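PDB 5XGG: unconventional myosin IB from Entamoeba histolytica, which is probably an actin-based motor of the class I myosins, whose C-terminal SH3 domain, the part described here, probably recruits proline-rich partners. Local coordinates for residues Val25-Thr30 and Gly41-Gln46. Numbering follows the deposited sequence.
Sequences VGDIIT and GELNGQ
The carbonyl oxygen of E42 is gripped twice: T30 N donates to E42 O over 3.0 Å, and a water donates a longer bond to it. That water also donates to I28 O and accepts from T30 OG1, so it bridges the strands where they splay apart beyond their last direct bond. In return, E42 N reaches T30 O at 2.8 Å, a bond bent to 139° at the hydrogen, and T30 O takes a CA-H...O contact from G41 CA as well. T30 and E42 thus form an antiparallel hydrogen-bonded pair with side chains side by side, E42 OE1 3.9 Å from T30 CB. The bend at chi2 (-72°) brings the E42 carboxylate back to the turn, where G45 N donates to OE2. Alongside the pair, I29 CG2 packs on G41 CA (3.6 Å) and the E42 backbone N. Beyond it, L43 CD1 lies 3.4 Å from I28 O, while L43 CD2 reaches D27 OD2 (3.6 Å), the side chains crossing at about a right angle; K24 pairs with D27 OD1. I29 and L43 both touch F23. The type I' turn L43-Q46 closes the distal hairpin, beside strand 28-35, which follows the diverging turn, in the antiparallel SH3 beta barrel.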
loop_
_atom_site.group_PDB
_atom_site.type_symbol
_atom_site.label_atom_id
_atom_site.label_comp_id
_atom_site.label_asym_id
_atom_site.label_seq_id
_atom_site.Cartn_x
_atom_site.Cartn_y
_atom_site.Cartn_z
ATOM N N VAL A 25 -4.725 -2.742 9.838
ATOM C CA VAL A 25 -3.424 -3.228 10.195
ATOM C C VAL A 25 -3.244 -4.611 9.663
ATOM O O VAL A 25 -4.150 -5.419 9.735
ATOM C CB VAL A 25 -3.177 -3.307 11.714
ATOM C CG1 VAL A 25 -1.727 -3.578 11.932
ATOM C CG2 VAL A 25 -3.475 -2.012 12.389
ATOM N N GLY A 26 -2.102 -4.827 9.022
ATOM C CA GLY A 26 -1.790 -6.094 8.444
ATOM C C GLY A 26 -2.128 -6.309 7.000
ATOM O O GLY A 26 -1.687 -7.384 6.375
ATOM N N ASP A 27 -2.981 -5.411 6.479
ATOM C CA ASP A 27 -3.360 -5.496 5.082
ATOM C C ASP A 27 -2.145 -5.424 4.234
ATOM O O ASP A 27 -1.249 -4.609 4.484
ATOM C CB ASP A 27 -4.349 -4.432 4.663
ATOM C CG ASP A 27 -5.776 -4.691 5.136
ATOM O OD1 ASP A 27 -6.129 -5.817 5.629
ATOM O OD2 ASP A 27 -6.625 -3.795 5.005
ATOM N N ILE A 28 -2.120 -6.289 3.181
ATOM C CA ILE A 28 -1.030 -6.340 2.185
ATOM C C ILE A 28 -1.521 -5.623 0.933
ATOM O O ILE A 28 -2.526 -6.050 0.323
ATOM C CB ILE A 28 -0.585 -7.809 1.783
ATOM C CG1 ILE A 28 -0.286 -8.669 3.026
ATOM C CG2 ILE A 28 0.540 -7.788 0.779
ATOM C CD1 ILE A 28 0.701 -8.125 3.918
ATOM N N ILE A 29 -0.941 -4.477 0.684
ATOM C CA ILE A 29 -1.339 -3.532 -0.359
ATOM C C ILE A 29 -0.272 -3.533 -1.472
ATOM O O ILE A 29 0.919 -3.424 -1.215
ATOM C CB ILE A 29 -1.549 -2.114 0.253
ATOM C CG1 ILE A 29 -2.506 -2.256 1.408
ATOM C CG2 ILE A 29 -2.008 -1.160 -0.818
ATOM C CD1 ILE A 29 -2.571 -0.986 2.218
ATOM N N THR A 30 -0.733 -3.686 -2.733
ATOM C CA THR A 30 0.121 -3.608 -3.912
ATOM C C THR A 30 0.290 -2.171 -4.383
ATOM O O THR A 30 -0.671 -1.443 -4.468
ATOM C CB THR A 30 -0.513 -4.515 -4.982
ATOM O OG1 THR A 30 -0.578 -5.879 -4.464
ATOM C CG2 THR A 30 0.368 -4.483 -6.247
ATOM N N GLY A 41 -2.172 2.614 -3.907
ATOM C CA GLY A 41 -2.310 1.217 -3.520
ATOM C C GLY A 41 -3.483 0.545 -4.155
ATOM O O GLY A 41 -4.432 1.226 -4.597
ATOM N N GLU A 42 -3.407 -0.778 -4.190
ATOM C CA GLU A 42 -4.435 -1.644 -4.649
ATOM C C GLU A 42 -4.639 -2.731 -3.642
ATOM O O GLU A 42 -3.681 -3.395 -3.297
ATOM C CB GLU A 42 -3.938 -2.193 -5.966
ATOM C CG GLU A 42 -4.942 -3.008 -6.692
ATOM C CD GLU A 42 -5.241 -4.323 -6.123
ATOM O OE1 GLU A 42 -4.349 -5.045 -5.668
ATOM O OE2 GLU A 42 -6.461 -4.652 -6.160
ATOM N N LEU A 43 -5.905 -2.940 -3.230
ATOM C CA LEU A 43 -6.257 -3.862 -2.204
ATOM C C LEU A 43 -7.683 -4.362 -2.499
ATOM O O LEU A 43 -8.548 -3.590 -2.666
ATOM C CB LEU A 43 -6.244 -3.162 -0.858
ATOM C CG LEU A 43 -6.693 -3.949 0.361
ATOM C CD1 LEU A 43 -5.709 -5.040 0.650
ATOM C CD2 LEU A 43 -6.697 -2.954 1.494
ATOM N N ASN A 44 -7.849 -5.665 -2.625
ATOM C CA ASN A 44 -9.164 -6.295 -2.808
ATOM C C ASN A 44 -9.954 -5.636 -3.973
ATOM O O ASN A 44 -11.122 -5.393 -3.841
ATOM C CB ASN A 44 -9.951 -6.162 -1.512
ATOM C CG ASN A 44 -9.308 -6.914 -0.341
ATOM O OD1 ASN A 44 -8.634 -7.951 -0.508
ATOM N ND2 ASN A 44 -9.476 -6.346 0.850
ATOM N N GLY A 45 -9.271 -5.275 -5.056
ATOM C CA GLY A 45 -9.911 -4.736 -6.196
ATOM C C GLY A 45 -10.280 -3.295 -6.108
ATOM O O GLY A 45 -10.962 -2.776 -7.029
ATOM N N GLN A 46 -9.788 -2.621 -5.073
ATOM C CA GLN A 46 -9.966 -1.166 -4.978
ATOM C C GLN A 46 -8.615 -0.458 -5.074
ATOM O O GLN A 46 -7.622 -1.003 -4.624
ATOM C CB GLN A 46 -10.651 -0.787 -3.676
ATOM C CG GLN A 46 -12.043 -1.332 -3.518
ATOM C CD GLN A 46 -12.781 -0.582 -2.413
ATOM O OE1 GLN A 46 -12.815 0.671 -2.372
ATOM N NE2 GLN A 46 -13.444 -1.326 -1.563
HETATM O O HOH W 1 -2.663 -6.383 -2.597
#